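Local coordinates for proton-dependent oligopeptide transporter family protein (Xanthomonas campestris, PDB 6EI3) that probably carries small peptides across the membrane, driven by the proton gradient, as a POT-family member of the major facilitator superfamily, at residues 56-61 with 109-114; 284-289 with 427-432. One frame throughout, in Å; residues are numbered along the deposited sequence.

Contact 1 of 2, residues 56-61 with 109-114. With 78M ((2S)-2,3-dihydroxypropyl(7Z)-pentadec-7-enoate), chain G; 78M ((2S)-2,3-dihydroxypropyl(7Z)-pentadec-7-enoate), chain R.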
loop_
_atom_site.group_PDB
_atom_site.type_symbol
_atom_site.label_atom_id
_atom_site.label_comp_id
_atom_site.label_asym_id
_atom_site.label_seq_id
_atom_site.Cartn_x
_atom_site.Cartn_y
_atom_site.Cartn_z
ATOM N N ILE A 56 1.443 -5.132 -5.498
ATOM C CA ILE A 56 2.678 -5.636 -4.893
ATOM C C ILE A 56 3.896 -4.910 -5.489
ATOM O O ILE A 56 4.705 -4.393 -4.732
ATOM C CB ILE A 56 2.766 -7.177 -4.979
ATOM C CG1 ILE A 56 1.955 -7.787 -3.819
ATOM C CG2 ILE A 56 4.233 -7.652 -4.933
ATOM C CD1 ILE A 56 1.605 -9.212 -3.937
ATOM N N GLY A 57 3.958 -4.809 -6.820
ATOM C CA GLY A 57 5.045 -4.123 -7.510
ATOM C C GLY A 57 5.114 -2.653 -7.169
ATOM O O GLY A 57 6.197 -2.118 -6.903
ATOM N N VAL A 58 3.938 -1.983 -7.190
ATOM C CA VAL A 58 3.822 -0.563 -6.886
ATOM C C VAL A 58 4.409 -0.228 -5.504
ATOM O O VAL A 58 5.069 0.792 -5.364
ATOM C CB VAL A 58 2.363 -0.064 -7.025
ATOM C CG1 VAL A 58 2.216 1.385 -6.538
ATOM C CG2 VAL A 58 1.876 -0.187 -8.470
ATOM N N PHE A 59 4.183 -1.092 -4.501
ATOM C CA PHE A 59 4.606 -0.820 -3.128
ATOM C C PHE A 59 5.896 -1.526 -2.735
ATOM O O PHE A 59 6.418 -1.264 -1.650
ATOM C CB PHE A 59 3.452 -1.110 -2.162
ATOM C CG PHE A 59 2.465 0.039 -2.171
ATOM C CD1 PHE A 59 1.445 0.097 -3.119
ATOM C CD2 PHE A 59 2.539 1.049 -1.217
ATOM C CE1 PHE A 59 0.526 1.158 -3.124
ATOM C CE2 PHE A 59 1.609 2.102 -1.209
ATOM C CZ PHE A 59 0.620 2.154 -2.175
ATOM N N PHE A 60 6.475 -2.317 -3.652
ATOM C CA PHE A 60 7.777 -2.957 -3.412
ATOM C C PHE A 60 8.915 -2.115 -4.039
ATOM O O PHE A 60 9.940 -1.908 -3.386
ATOM C CB PHE A 60 7.819 -4.393 -3.974
ATOM C CG PHE A 60 9.214 -4.984 -3.949
ATOM C CD1 PHE A 60 9.775 -5.439 -2.755
ATOM C CD2 PHE A 60 10.003 -4.993 -5.096
ATOM C CE1 PHE A 60 11.081 -5.945 -2.723
ATOM C CE2 PHE A 60 11.318 -5.488 -5.058
ATOM C CZ PHE A 60 11.843 -5.966 -3.872
ATOM N N PHE A 61 8.739 -1.659 -5.319
ATOM C CA PHE A 61 9.754 -0.908 -6.068
ATOM C C PHE A 61 10.175 0.437 -5.413
ATOM O O PHE A 61 11.312 0.813 -5.680
ATOM C CB PHE A 61 9.402 -0.741 -7.550
ATOM C CG PHE A 61 9.535 -2.048 -8.298
ATOM C CD1 PHE A 61 10.758 -2.711 -8.362
ATOM C CD2 PHE A 61 8.440 -2.613 -8.941
ATOM C CE1 PHE A 61 10.878 -3.930 -9.043
ATOM C CE2 PHE A 61 8.558 -3.834 -9.629
ATOM C CZ PHE A 61 9.782 -4.479 -9.679
ATOM N N LEU A 109 5.823 -2.338 -16.184
ATOM C CA LEU A 109 6.533 -1.069 -16.358
ATOM C C LEU A 109 5.882 0.062 -15.556
ATOM O O LEU A 109 6.597 0.893 -14.986
ATOM C CB LEU A 109 6.628 -0.719 -17.859
ATOM C CG LEU A 109 7.486 -1.657 -18.737
ATOM C CD1 LEU A 109 7.384 -1.267 -20.209
ATOM C CD2 LEU A 109 8.966 -1.723 -18.275
ATOM N N ILE A 110 4.530 0.063 -15.462
ATOM C CA ILE A 110 3.776 1.039 -14.659
ATOM C C ILE A 110 4.071 0.803 -13.204
ATOM O O ILE A 110 4.376 1.758 -12.514
ATOM C CB ILE A 110 2.243 1.013 -14.948
ATOM C CG1 ILE A 110 1.972 1.640 -16.337
ATOM C CG2 ILE A 110 1.450 1.789 -13.852
ATOM C CD1 ILE A 110 0.598 1.346 -16.882
ATOM N N ALA A 111 4.032 -0.477 -12.739
ATOM C CA ALA A 111 4.319 -0.823 -11.341
ATOM C C ALA A 111 5.728 -0.345 -10.945
ATOM O O ALA A 111 5.914 0.254 -9.891
ATOM C CB ALA A 111 4.220 -2.334 -11.154
ATOM N N PHE A 112 6.705 -0.614 -11.810
ATOM C CA PHE A 112 8.103 -0.241 -11.628
ATOM C C PHE A 112 8.282 1.267 -11.577
ATOM O O PHE A 112 8.970 1.768 -10.678
ATOM C CB PHE A 112 8.942 -0.837 -12.774
ATOM C CG PHE A 112 10.444 -0.711 -12.649
ATOM C CD1 PHE A 112 11.156 -1.534 -11.787
ATOM C CD2 PHE A 112 11.155 0.157 -13.468
ATOM C CE1 PHE A 112 12.550 -1.463 -11.719
ATOM C CE2 PHE A 112 12.553 0.206 -13.420
ATOM C CZ PHE A 112 13.238 -0.593 -12.534
ATOM N N GLY A 113 7.670 1.971 -12.534
ATOM C CA GLY A 113 7.768 3.423 -12.604
ATOM C C GLY A 113 7.123 4.126 -11.424
ATOM O O GLY A 113 7.739 5.004 -10.811
ATOM N N ALA A 114 5.859 3.747 -11.118
ATOM C CA ALA A 114 5.066 4.323 -10.033
ATOM C C ALA A 114 5.694 3.991 -8.693
ATOM O O ALA A 114 5.714 4.837 -7.805
ATOM C CB ALA A 114 3.633 3.805 -10.081
HETATM O O21 78M G . -2.297 -16.962 -13.020
HETATM C C20 78M G . -1.428 -16.530 -14.060
HETATM C C18 78M G . -1.422 -15.022 -14.158
HETATM O O19 78M G . -2.642 -14.559 -14.745
HETATM C C17 78M G . -0.244 -14.484 -14.941
HETATM O O2 78M G . 0.347 -13.421 -14.150
HETATM C C1 78M G . -0.047 -12.160 -14.371
HETATM O O1 78M G . -0.959 -11.857 -15.090
HETATM C C2 78M G . 0.771 -11.186 -13.578
HETATM C C3 78M G . 0.983 -9.843 -14.259
HETATM C C4 78M G . 1.078 -8.720 -13.249
HETATM C C5 78M G . 1.736 -7.455 -13.756
HETATM C C6 78M G . 2.255 -6.552 -12.640
HETATM C C7 78M G . 3.604 -6.958 -12.137
HETATM C C8 78M G . 4.309 -6.347 -11.203
HETATM C C9 78M G . 5.670 -6.747 -10.725
HETATM C C10 78M G . 5.649 -7.523 -9.416
HETATM C C11 78M G . 6.989 -7.547 -8.695
HETATM C C12 78M G . 6.935 -8.307 -7.388
HETATM C C13 78M G . 8.123 -8.115 -6.469
HETATM C C15 78M G . 9.129 -8.741 -4.237
HETATM C C14 78M G . 7.900 -8.735 -5.105
HETATM O O21 78M R . 15.489 -4.441 -5.457
HETATM C C20 78M R . 16.119 -4.835 -6.670
HETATM C C18 78M R . 15.095 -5.156 -7.732
HETATM O O19 78M R . 14.483 -6.422 -7.462
HETATM C C17 78M R . 15.671 -5.117 -9.129
HETATM O O2 78M R . 14.514 -5.271 -9.985
HETATM C C1 78M R . 14.688 -5.275 -11.311
HETATM O O1 78M R . 15.667 -4.854 -11.871
HETATM C C2 78M R . 13.529 -5.934 -11.996
HETATM C C3 78M R . 12.649 -4.982 -12.785
HETATM C C4 78M R . 12.298 -5.549 -14.149
HETATM C C5 78M R . 11.064 -4.952 -14.792
HETATM C C6 78M R . 9.747 -5.549 -14.303
HETATM C C7 78M R . 8.655 -5.187 -15.256
HETATM C C8 78M R . 7.802 -5.987 -15.879
HETATM C C9 78M R . 7.612 -7.471 -15.759
HETATM C C10 78M R . 6.201 -7.829 -16.220
HETATM C C11 78M R . 5.987 -9.291 -16.560
HETATM C C12 78M R . 4.957 -9.494 -17.655
HETATM C C13 78M R . 4.767 -10.941 -18.072
HETATM C C15 78M R . 3.637 -12.524 -19.689
HETATM C C14 78M R . 4.071 -11.104 -19.412
#
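Phe61, just beyond helix 40-60, and Phe112 of helix 100-117 form an edge-to-face aromatic pair where these two membrane helices of the major facilitator fold close on each other. The backbones come closest beside it: Val58 CA and Ala111 CA are 4.5 Å apart. Gly57 has no side chain where it faces Ala111, and Gly57 O lies 3.8 Å from Ala111 O. From CB outward, Phe61 first skirts Phe112 O at 4.0 Å. With CG held beside the backbone N (chi1 -72°), the ring swings across the helix of its neighbour: CD2 meets Phe112 CA at 3.6 Å, while CD1 lies against Phe112 CD1. That same Phe112 atom sits over the centre of the Phe61 face, and the planes stand at 75°; Phe60 CD2 lies on the opposite face, offset toward the rim. Farther out, CE1 approaches O2 of the bound monoacylglycerol of chain R, and at the tip Phe61 CZ is 3.9 Å from Phe112 CD1. A second lipid, of chain G, runs along helix 40-60, touching Ile56 CG2 and Gly57 CA, and its terminal C15 comes to rest over the centre of the Phe60 ring, 3.7 Å from CD1 of Phe60.

Contact 2 of 2, residues 284-289 with 427-432; sequences DGVRAL and PSMKGV
Met429 reaches out to Leu289 and Val286 as a nearly straight rod. Its CG lies beside the backbone N (chi1 -74°), and from there the extended chain carries SD and CE across to the facing helix. Leu289 meets the inner part of the rod: its CD2 is 3.6 Å from Met429 SD and 3.8 Å from Met429 CB, which puts one methyl alongside the thioether sulfur. Farther out, the methyl of the methionine ends on the valine, CE of Met429 lying 3.9 Å from CG2 of Val286. The two aliphatic groups meet the rod at a slant rather than lying along it. Gly285 carries no side chain, and SD of Met429 passes 4.2 Å from Gly285 O. This is packing within the major facilitator fold between helix 281-306, a few residues from its start, and the very beginning of helix 430-456, where Met429 occupies the N-cap position. The backbones stay well apart, Gly285 CA being 8.1 Å from Met429 CA, and the gap is spanned mostly by side chains. Leu289 divides its two branches between two partners: while CD2 takes the methionine, CD1 turns to Val432, 3.9 Å from its CG1, one turn further into the second helix. That split goes with a chi1 of -114°, well off a staggered position. Phe206, from helix 206-215, touches Val286, Leu289 and Val432 together and covers the apolar cluster from a third helix. On the outer part of the first segment, by contrast, charge takes over: Asp284 forms a salt bridge with Arg275, and Arg287 forms one with Glu272 while also making a cation-pi contact with Trp268.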
loop_
_atom_site.group_PDB
_atom_site.type_symbol
_atom_site.label_atom_id
_atom_site.label_comp_id
_atom_site.label_asym_id
_atom_site.label_seq_id
_atom_site.Cartn_x
_atom_site.Cartn_y
_atom_site.Cartn_z
ATOM N N ASP A 284 19.107 2.009 20.566
ATOM C CA ASP A 284 17.739 2.196 21.059
ATOM C C ASP A 284 16.820 2.514 19.880
ATOM O O ASP A 284 15.705 2.017 19.834
ATOM C CB ASP A 284 17.663 3.335 22.091
ATOM C CG ASP A 284 18.407 3.119 23.396
ATOM O OD1 ASP A 284 18.908 1.995 23.619
ATOM O OD2 ASP A 284 18.510 4.086 24.185
ATOM N N GLY A 285 17.308 3.334 18.951
ATOM C CA GLY A 285 16.610 3.724 17.731
ATOM C C GLY A 285 16.266 2.555 16.829
ATOM O O GLY A 285 15.177 2.525 16.255
ATOM N N VAL A 286 17.174 1.560 16.735
ATOM C CA VAL A 286 16.971 0.339 15.954
ATOM C C VAL A 286 15.999 -0.581 16.713
ATOM O O VAL A 286 15.186 -1.241 16.072
ATOM C CB VAL A 286 18.319 -0.341 15.540
ATOM C CG1 VAL A 286 18.103 -1.722 14.921
ATOM C CG2 VAL A 286 19.097 0.553 14.576
ATOM N N ARG A 287 16.062 -0.600 18.074
ATOM C CA ARG A 287 15.128 -1.363 18.919
ATOM C C ARG A 287 13.695 -0.850 18.698
ATOM O O ARG A 287 12.770 -1.656 18.551
ATOM C CB ARG A 287 15.500 -1.258 20.411
ATOM C CG ARG A 287 14.756 -2.282 21.262
ATOM C CD ARG A 287 15.389 -2.565 22.616
ATOM N NE ARG A 287 16.687 -3.246 22.540
ATOM C CZ ARG A 287 16.857 -4.550 22.334
ATOM N NH1 ARG A 287 15.809 -5.340 22.127
ATOM N NH2 ARG A 287 18.075 -5.070 22.309
ATOM N N ALA A 288 13.529 0.490 18.674
ATOM C CA ALA A 288 12.258 1.160 18.443
ATOM C C ALA A 288 11.724 0.814 17.037
ATOM O O ALA A 288 10.539 0.502 16.900
ATOM C CB ALA A 288 12.437 2.662 18.594
ATOM N N LEU A 289 12.612 0.812 16.011
ATOM C CA LEU A 289 12.276 0.461 14.622
ATOM C C LEU A 289 11.767 -0.979 14.515
ATOM O O LEU A 289 10.836 -1.230 13.755
ATOM C CB LEU A 289 13.502 0.636 13.697
ATOM C CG LEU A 289 13.484 1.719 12.604
ATOM C CD1 LEU A 289 12.171 1.743 11.812
ATOM C CD2 LEU A 289 13.836 3.072 13.155
ATOM N N PRO A 427 13.942 10.574 14.196
ATOM C CA PRO A 427 13.596 11.318 12.962
ATOM C C PRO A 427 14.590 11.155 11.805
ATOM O O PRO A 427 14.199 11.259 10.647
ATOM C CB PRO A 427 13.477 12.768 13.442
ATOM C CG PRO A 427 13.129 12.642 14.883
ATOM C CD PRO A 427 13.965 11.481 15.359
ATOM N N SER A 428 15.849 10.830 12.114
ATOM C CA SER A 428 16.894 10.573 11.127
ATOM C C SER A 428 16.661 9.243 10.392
ATOM O O SER A 428 17.224 9.041 9.310
ATOM C CB SER A 428 18.260 10.550 11.800
ATOM O OG SER A 428 18.309 9.511 12.763
ATOM N N MET A 429 15.861 8.333 10.992
ATOM C CA MET A 429 15.534 7.019 10.425
ATOM C C MET A 429 14.136 6.970 9.773
ATOM O O MET A 429 13.605 5.880 9.577
ATOM C CB MET A 429 15.689 5.915 11.491
ATOM C CG MET A 429 17.122 5.578 11.810
ATOM S SD MET A 429 17.266 4.204 12.975
ATOM C CE MET A 429 19.013 4.225 13.278
ATOM N N LYS A 430 13.568 8.147 9.402
ATOM C CA LYS A 430 12.246 8.318 8.772
ATOM C C LYS A 430 12.089 7.562 7.446
ATOM O O LYS A 430 10.971 7.153 7.097
ATOM C CB LYS A 430 11.946 9.803 8.528
ATOM C CG LYS A 430 11.308 10.542 9.691
ATOM C CD LYS A 430 11.193 12.024 9.345
ATOM C CE LYS A 430 11.080 12.916 10.553
ATOM N NZ LYS A 430 11.287 14.344 10.204
ATOM N N GLY A 431 13.196 7.439 6.707
ATOM C CA GLY A 431 13.242 6.745 5.425
ATOM C C GLY A 431 13.004 5.258 5.572
ATOM O O GLY A 431 12.354 4.646 4.720
ATOM N N VAL A 432 13.537 4.673 6.663
ATOM C CA VAL A 432 13.397 3.260 7.025
ATOM C C VAL A 432 11.930 2.987 7.401
ATOM O O VAL A 432 11.378 1.961 6.996
ATOM C CB VAL A 432 14.374 2.863 8.173
ATOM C CG1 VAL A 432 14.222 1.391 8.561
ATOM C CG2 VAL A 432 15.820 3.171 7.796
#

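Overall arrangement
From the N terminus, after helices 4-22 and 25-30, the chain enters helix 40-60, turns into helix 62-95 and returns in helix 100-117; contact 1 closes this short, almost wholly helical excursion of 47 residues. Contact 2 opens only later, at helix 281-306, and closes a much longer span of 137 residues that ends at the start of helix 430-456. The two are therefore in series, neither nested nor crossed. The centres of contact 1 and contact 2 lie about 25 Å apart, and the two do not touch. Helix 430-456 nevertheless links them: it begins in contact 2, and farther along, Asn445 and Leu449 lie against Ile56 of segment 56-61.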